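PDB 5UBU: putative acetamidase/formamidase, which probably hydrolyses carbon-nitrogen bonds in linear amides and binds a pair of sodium ions in this crystal. Local coordinates for residues Asn115-Cys120 against Met148-Ser153; Asp195-Gly200 against Gln225-Ile230; Ala221-Gly226 against Val235-Ile240. All blocks are in the same frame, centred on the assembly; numbering follows the deposited sequence.

Interaction 1: Asn115-Cys120 against Met148-Ser153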
# COMPACT_ATOMS: atom_id res chain seq x y z
N ASN B 115 -12.28 40.42 -12.05
CA ASN B 115 -13.30 39.37 -12.25
C ASN B 115 -12.57 38.02 -12.22
O ASN B 115 -12.57 37.27 -13.19
CB ASN B 115 -14.08 39.59 -13.56
CG ASN B 115 -14.97 40.83 -13.50
OD1 ASN B 115 -15.51 41.15 -12.44
ND2 ASN B 115 -15.14 41.51 -14.64
N PRO B 116 -11.96 37.71 -11.05
CA PRO B 116 -11.16 36.50 -10.89
C PRO B 116 -11.94 35.20 -10.94
O PRO B 116 -13.06 35.11 -10.43
CB PRO B 116 -10.56 36.68 -9.50
CG PRO B 116 -11.56 37.49 -8.76
CD PRO B 116 -12.19 38.40 -9.76
N HIS B 117 -11.33 34.19 -11.55
CA HIS B 117 -11.93 32.87 -11.64
C HIS B 117 -10.97 31.79 -11.17
O HIS B 117 -9.77 31.85 -11.43
CB HIS B 117 -12.41 32.53 -13.06
CG HIS B 117 -13.54 33.38 -13.55
ND1 HIS B 117 -13.35 34.57 -14.22
CD2 HIS B 117 -14.89 33.20 -13.48
CE1 HIS B 117 -14.52 35.07 -14.56
NE2 HIS B 117 -15.47 34.26 -14.13
N GLY B 118 -11.53 30.82 -10.44
CA GLY B 118 -10.79 29.65 -9.98
C GLY B 118 -11.09 28.56 -11.01
O GLY B 118 -11.99 28.71 -11.80
N ILE B 119 -10.33 27.47 -10.98
CA ILE B 119 -10.51 26.37 -11.93
C ILE B 119 -10.37 25.00 -11.29
O ILE B 119 -9.39 24.74 -10.60
CB ILE B 119 -9.44 26.43 -13.04
CG1 ILE B 119 -9.56 27.75 -13.82
CG2 ILE B 119 -9.62 25.29 -14.03
CD1 ILE B 119 -8.39 28.03 -14.76
N CYS B 120 -11.34 24.13 -11.53
CA CYS B 120 -11.28 22.76 -11.07
C CYS B 120 -11.28 21.94 -12.35
O CYS B 120 -12.02 22.26 -13.29
CB CYS B 120 -12.46 22.36 -10.19
SG CYS B 120 -12.35 20.62 -9.65
N MSE B 148 -15.02 26.61 -14.58
CA MSE B 148 -14.53 27.98 -14.38
C MSE B 148 -15.45 28.50 -13.32
O MSE B 148 -16.62 28.71 -13.55
CB MSE B 148 -14.69 28.82 -15.63
CG MSE B 148 -13.77 28.37 -16.75
SE MSE B 148 -12.02 29.16 -16.40
CE MSE B 148 -12.31 31.06 -16.77
N ILE B 149 -14.92 28.69 -12.12
CA ILE B 149 -15.70 29.14 -10.99
C ILE B 149 -15.39 30.58 -10.63
O ILE B 149 -14.25 30.94 -10.39
CB ILE B 149 -15.43 28.27 -9.73
CG1 ILE B 149 -15.52 26.77 -10.05
CG2 ILE B 149 -16.33 28.68 -8.58
CD1 ILE B 149 -16.73 26.40 -10.86
N LYS B 150 -16.43 31.39 -10.57
CA LYS B 150 -16.30 32.80 -10.21
C LYS B 150 -16.05 32.78 -8.71
O LYS B 150 -16.51 31.89 -8.01
CB LYS B 150 -17.61 33.51 -10.54
CG LYS B 150 -17.58 35.02 -10.68
CD LYS B 150 -18.98 35.50 -11.11
CE LYS B 150 -18.98 36.82 -11.90
NZ LYS B 150 -18.37 36.63 -13.25
N LEU B 151 -15.28 33.74 -8.22
CA LEU B 151 -15.01 33.78 -6.78
C LEU B 151 -14.63 35.16 -6.29
O LEU B 151 -14.33 36.04 -7.08
CB LEU B 151 -13.95 32.72 -6.40
CG LEU B 151 -12.61 32.61 -7.15
CD1 LEU B 151 -11.73 33.82 -6.91
CD2 LEU B 151 -11.86 31.37 -6.72
N ASP B 152 -14.73 35.34 -4.97
CA ASP B 152 -14.37 36.60 -4.32
C ASP B 152 -13.80 36.28 -2.93
O ASP B 152 -13.68 35.10 -2.56
CB ASP B 152 -15.54 37.60 -4.31
CG ASP B 152 -16.76 37.11 -3.54
OD1 ASP B 152 -16.62 36.33 -2.58
OD2 ASP B 152 -17.88 37.55 -3.88
N SER B 153 -13.46 37.31 -2.16
CA SER B 153 -12.88 37.14 -0.81
C SER B 153 -13.82 36.51 0.23
O SER B 153 -13.40 36.25 1.35
CB SER B 153 -12.41 38.50 -0.28
OG SER B 153 -13.51 39.40 -0.15

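Interaction 2: Asp195-Gly200 against Gln225-Ile230. With NA (sodium ion), chain H.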
# COMPACT_ATOMS: atom_id res chain seq x y z
N ASP B 195 -0.77 19.99 -0.42
CA ASP B 195 -2.22 20.17 -0.54
C ASP B 195 -2.93 19.87 0.80
O ASP B 195 -3.83 19.04 0.86
CB ASP B 195 -2.78 19.30 -1.67
CG ASP B 195 -2.25 19.69 -3.05
OD1 ASP B 195 -1.83 20.85 -3.26
OD2 ASP B 195 -2.30 18.83 -3.95
N VAL B 196 -2.48 20.53 1.86
CA VAL B 196 -3.06 20.40 3.19
C VAL B 196 -3.89 21.67 3.40
O VAL B 196 -3.32 22.76 3.51
CB VAL B 196 -1.98 20.26 4.28
CG1 VAL B 196 -2.60 20.31 5.67
CG2 VAL B 196 -1.21 18.96 4.09
N PRO B 197 -5.23 21.54 3.46
CA PRO B 197 -6.15 22.69 3.62
C PRO B 197 -5.84 23.65 4.76
O PRO B 197 -6.21 24.83 4.68
CB PRO B 197 -7.50 22.04 3.89
CG PRO B 197 -7.40 20.70 3.25
CD PRO B 197 -5.97 20.27 3.37
N ASP B 198 -5.18 23.16 5.80
CA ASP B 198 -4.85 23.97 6.98
C ASP B 198 -3.74 25.01 6.78
O ASP B 198 -3.61 25.93 7.59
CB ASP B 198 -4.46 23.03 8.12
CG ASP B 198 -5.54 22.05 8.46
OD1 ASP B 198 -6.51 22.42 9.14
OD2 ASP B 198 -5.40 20.88 8.08
N ILE B 199 -2.96 24.87 5.71
CA ILE B 199 -1.86 25.79 5.42
C ILE B 199 -2.39 27.04 4.69
O ILE B 199 -2.11 27.27 3.52
CB ILE B 199 -0.75 25.06 4.62
CG1 ILE B 199 -0.22 23.91 5.48
CG2 ILE B 199 0.39 26.00 4.26
CD1 ILE B 199 0.79 23.03 4.79
N GLY B 200 -3.15 27.84 5.44
CA GLY B 200 -3.72 29.08 4.92
C GLY B 200 -3.55 30.22 5.91
O GLY B 200 -2.76 30.11 6.86
N GLN B 225 -10.61 23.35 -0.63
CA GLN B 225 -10.17 21.98 -0.93
C GLN B 225 -10.72 20.96 0.05
O GLN B 225 -10.74 21.20 1.26
CB GLN B 225 -8.64 21.84 -0.93
CG GLN B 225 -8.13 20.44 -1.27
CD GLN B 225 -6.66 20.26 -1.03
OE1 GLN B 225 -5.84 21.05 -1.50
NE2 GLN B 225 -6.31 19.21 -0.32
N GLY B 226 -11.12 19.81 -0.49
CA GLY B 226 -11.62 18.72 0.33
C GLY B 226 -10.46 17.85 0.81
O GLY B 226 -9.34 17.92 0.28
N ASP B 227 -10.73 17.04 1.83
CA ASP B 227 -9.72 16.14 2.37
C ASP B 227 -9.43 15.09 1.30
O ASP B 227 -10.33 14.35 0.90
CB ASP B 227 -10.20 15.49 3.67
CG ASP B 227 -10.45 16.49 4.79
OD1 ASP B 227 -10.07 17.68 4.65
OD2 ASP B 227 -11.01 16.09 5.83
N GLY B 228 -8.19 15.06 0.84
CA GLY B 228 -7.76 14.14 -0.20
C GLY B 228 -7.67 14.74 -1.59
O GLY B 228 -6.98 14.18 -2.44
N GLU B 229 -8.37 15.86 -1.84
CA GLU B 229 -8.38 16.54 -3.15
C GLU B 229 -8.68 15.46 -4.19
O GLU B 229 -8.06 15.41 -5.27
CB GLU B 229 -7.02 17.19 -3.38
CG GLU B 229 -6.92 18.20 -4.51
CD GLU B 229 -5.49 18.69 -4.72
OE1 GLU B 229 -4.56 17.90 -4.46
OE2 GLU B 229 -5.29 19.84 -5.18
N ILE B 230 -9.66 14.61 -3.86
CA ILE B 230 -9.95 13.43 -4.68
C ILE B 230 -10.04 13.47 -6.19
O ILE B 230 -9.61 12.48 -6.79
CB ILE B 230 -11.14 12.59 -4.21
CG1 ILE B 230 -12.30 13.50 -3.90
CG2 ILE B 230 -10.72 11.69 -3.09
CD1 ILE B 230 -13.59 12.74 -3.75
NA NA H . -1.46 20.89 -5.49
O HOH W 1 -2.47 18.57 -6.92

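Interaction 3: Ala221-Gly226 against Val235-Ile240. With NA (sodium ion), chain G.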
# COMPACT_ATOMS: atom_id res chain seq x y z
N ALA B 221 -2.12 28.22 -5.19
CA ALA B 221 -3.12 28.68 -4.24
C ALA B 221 -4.45 27.99 -4.53
O ALA B 221 -4.80 27.77 -5.70
CB ALA B 221 -3.27 30.19 -4.33
N HIS B 222 -5.18 27.62 -3.47
CA HIS B 222 -6.50 26.99 -3.61
C HIS B 222 -7.54 27.85 -2.91
O HIS B 222 -7.30 28.31 -1.80
CB HIS B 222 -6.58 25.60 -2.97
CG HIS B 222 -5.69 24.58 -3.59
ND1 HIS B 222 -5.12 23.57 -2.86
CD2 HIS B 222 -5.25 24.44 -4.86
CE1 HIS B 222 -4.39 22.81 -3.67
NE2 HIS B 222 -4.45 23.32 -4.89
N ALA B 223 -8.68 28.05 -3.55
CA ALA B 223 -9.77 28.84 -2.95
C ALA B 223 -10.50 28.00 -1.90
O ALA B 223 -11.18 28.54 -1.03
CB ALA B 223 -10.74 29.31 -4.02
N CYS B 224 -10.37 26.68 -2.02
CA CYS B 224 -10.97 25.72 -1.11
C CYS B 224 -10.45 24.35 -1.50
O CYS B 224 -9.88 24.21 -2.57
CB CYS B 224 -12.50 25.75 -1.23
SG CYS B 224 -13.11 25.59 -2.93
N GLN B 225 -10.61 23.35 -0.63
CA GLN B 225 -10.17 21.98 -0.93
C GLN B 225 -10.72 20.96 0.05
O GLN B 225 -10.74 21.20 1.26
CB GLN B 225 -8.64 21.84 -0.93
CG GLN B 225 -8.13 20.44 -1.27
CD GLN B 225 -6.66 20.26 -1.03
OE1 GLN B 225 -5.84 21.05 -1.50
NE2 GLN B 225 -6.31 19.21 -0.32
N GLY B 226 -11.12 19.81 -0.49
CA GLY B 226 -11.62 18.72 0.33
C GLY B 226 -10.46 17.85 0.81
O GLY B 226 -9.34 17.92 0.28
N VAL B 235 -9.92 24.12 -6.22
CA VAL B 235 -10.31 25.28 -7.01
C VAL B 235 -9.00 26.07 -7.13
O VAL B 235 -8.65 26.84 -6.24
CB VAL B 235 -11.46 26.10 -6.38
CG1 VAL B 235 -11.67 27.41 -7.14
CG2 VAL B 235 -12.74 25.27 -6.36
N GLU B 236 -8.29 25.84 -8.23
CA GLU B 236 -7.01 26.47 -8.50
C GLU B 236 -7.18 27.92 -8.92
O GLU B 236 -7.99 28.22 -9.82
CB GLU B 236 -6.32 25.73 -9.66
CG GLU B 236 -6.27 24.21 -9.54
CD GLU B 236 -5.46 23.71 -8.37
OE1 GLU B 236 -5.66 22.53 -7.99
OE2 GLU B 236 -4.64 24.48 -7.83
N PHE B 237 -6.40 28.84 -8.33
CA PHE B 237 -6.51 30.25 -8.70
C PHE B 237 -5.21 31.04 -8.50
O PHE B 237 -4.30 30.60 -7.80
CB PHE B 237 -7.70 30.93 -7.96
CG PHE B 237 -7.41 31.31 -6.53
CD1 PHE B 237 -7.09 30.37 -5.58
CD2 PHE B 237 -7.54 32.63 -6.11
CE1 PHE B 237 -6.85 30.74 -4.26
CE2 PHE B 237 -7.31 32.99 -4.78
CZ PHE B 237 -6.97 32.04 -3.86
N ALA B 238 -5.14 32.18 -9.17
CA ALA B 238 -4.03 33.10 -9.09
C ALA B 238 -4.33 33.97 -7.87
O ALA B 238 -5.46 34.46 -7.74
CB ALA B 238 -3.93 33.93 -10.35
N SER B 239 -3.34 34.18 -6.99
CA SER B 239 -3.56 34.95 -5.76
C SER B 239 -2.50 35.96 -5.39
O SER B 239 -1.41 35.97 -5.96
CB SER B 239 -3.62 33.98 -4.57
OG SER B 239 -2.33 33.47 -4.27
N ILE B 240 -2.86 36.78 -4.41
CA ILE B 240 -1.99 37.77 -3.81
C ILE B 240 -1.83 37.21 -2.41
O ILE B 240 -2.67 37.44 -1.54
CB ILE B 240 -2.60 39.19 -3.77
CG1 ILE B 240 -2.93 39.67 -5.19
CG2 ILE B 240 -1.63 40.15 -3.09
CD1 ILE B 240 -3.58 41.04 -5.25
NA NA G . -3.67 22.64 -6.97
O HOH W 2 -1.79 30.47 -7.38

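Interaction 1: Asn115-Cys120 against Met148-Ser153
G118 and I149 form the hydrogen-bonded pair at the middle of an antiparallel beta pairing, in which strand 117-122 is the outer strand, within this chain, of a four-stranded sheet and strand 145-151 is its neighbour. Two backbone bonds close the pair, G118 N to I149 O at 2.7 Å and I149 N to G118 O at 2.9 Å. At the H117-K150 end, L151 N makes a weak bond of 3.4 Å to P116 O.

The flanking pairs, H117 with K150 and I119 with M148, are non-hydrogen-bonded and place their side chains on one face. The H117 ring meets the K150 backbone at a slant, CD2 lying 3.6 Å from K150 CA. The K150 chain, extended as far as CE and bent at the last torsion, passes the same ring on its way outward. Selenomethionine M148 bends at chi2 and chi3 (-82° and -71°), which brings its SE alongside I119 and turns CE back toward H117 CB, 4.0 Å away.

Apolar contacts at the other end involve L151, which sits against P111 of strand 101-111 and A223. Its CG stands between the backbone N and the carbonyl carbon (chi1 51°), a setting that brings the branch toward the first segment. There CD1 meets P116 CB, while CD2 rests 3.8 Å from G118 CA.

Interaction 2: Asp195-Gly200 against Gln225-Ile230
Q225 extends its side chain across to the 195-200 loop and donates from NE2 to the backbone O of D195, a bond of 2.8 Å. The amide nitrogen comes from above the carbonyl plane, 47° out of it, and does not follow a lone pair. CG anti to the backbone N (chi1 -179°) and a straight chain beyond it give Q225 the length to span the gap. The same NE2 makes a second, weak bond to G226 O, while OE1 accepts from H169 NE2, which leaves both ends of this buried amide engaged.

D195 serves the metal. Its carboxylate grips a sodium ion with both oxygens, OD1 at 2.3 Å and OD2 at 2.7 Å, and N193 and D220 complete the protein ligands. This is one half of a two-sodium site built from strand ends and adjoining loops, and the 225-230 segment approaches it through a type II turn from G226 to E229, closed by the bond from E229 N to G226 O. That turn carries the E229 carboxylate to D195, where the two acid planes stand 81° apart. A water on the sodium, 2.9 Å from the metal, donates a long hydrogen bond (3.3 Å) to E229 OE1, which makes E229 a second-shell residue here.

P197, early in the type I turn from V196 to I199, packs its ring crosswise on Q225: CD lies 3.9 Å from Q225 NE2, and CG is equally far from Q225 O.

Interaction 3: Ala221-Gly226 against Val235-Ile240
A223 N donates to V235 O over 2.9 Å, nearly straight (168°), and this is the firmer of the two backbone bonds joining the segments. The other, F237 N to A221 O, is longer at 3.3 Å. A221 N turns instead to a water at 3.2 Å, which accepts from A221 N and donates to F237 O, bridging the strands where direct pairing gives out. V235 O takes a further approach from the H222 CA-H, 3.4 Å from CA to O.

H222 and E236 face each other as a non-hydrogen-bonded antiparallel pair joining the end of strand 214-222 to the short strand 236-237, and their side chains leave the same face to meet at a sodium ion. H222 gives NE2 at 2.3 Å. E236 binds through both oxygens, OE1 at 2.2 Å, and D220 supplies the third protein residue. Imidazole and carboxylate planes stand 75° apart, with E236 OE2 at the ring edge, in its plane, beside CD2. Ring nitrogen and acid oxygens thus share the metal without bonding to each other. E236 OE1 is held additionally by the backbone N of A234, a second-shell grip that helps fix the carboxylate; the H169 ring meets that of H222 as well.

The remaining contacts are mostly apolar. F237 turns its ring back over the first segment (chi1 79°), so that A223 CB lies over one ring face while the backbone of H222 meets the edge, in plane. A221 CB touches F237 CE1 at 3.6 Å. Farther along, C224 SG packs on V235 CG2 at 3.5 Å. S239 OG, lying close to A221 CB, finds its polar partners in T60 and T241.

In the fold
Interactions 2 and 3 share Q225 and G226 and have centres about 10 Å apart; each supplies ligands to one sodium ion, and D220 binds both ions. H222 CE1 lies 3.3 Å from D195 OD1 and 3.4 Å from E229 OE2, so the ligands D195 and H222 touch, and second-shell E229 leans on H222 too. Interaction 1 lies next to interaction 3 (centres about 9 Å apart) and away from interaction 2 (centres about 17 Å apart). Its strand 117-122 pairs with the one carrying E236: I119 N reaches E236 O at 2.7 Å, a probable hydrogen bond. Interactions 2 and 3 also touch the second subunit, placing the sodium site near a subunit boundary.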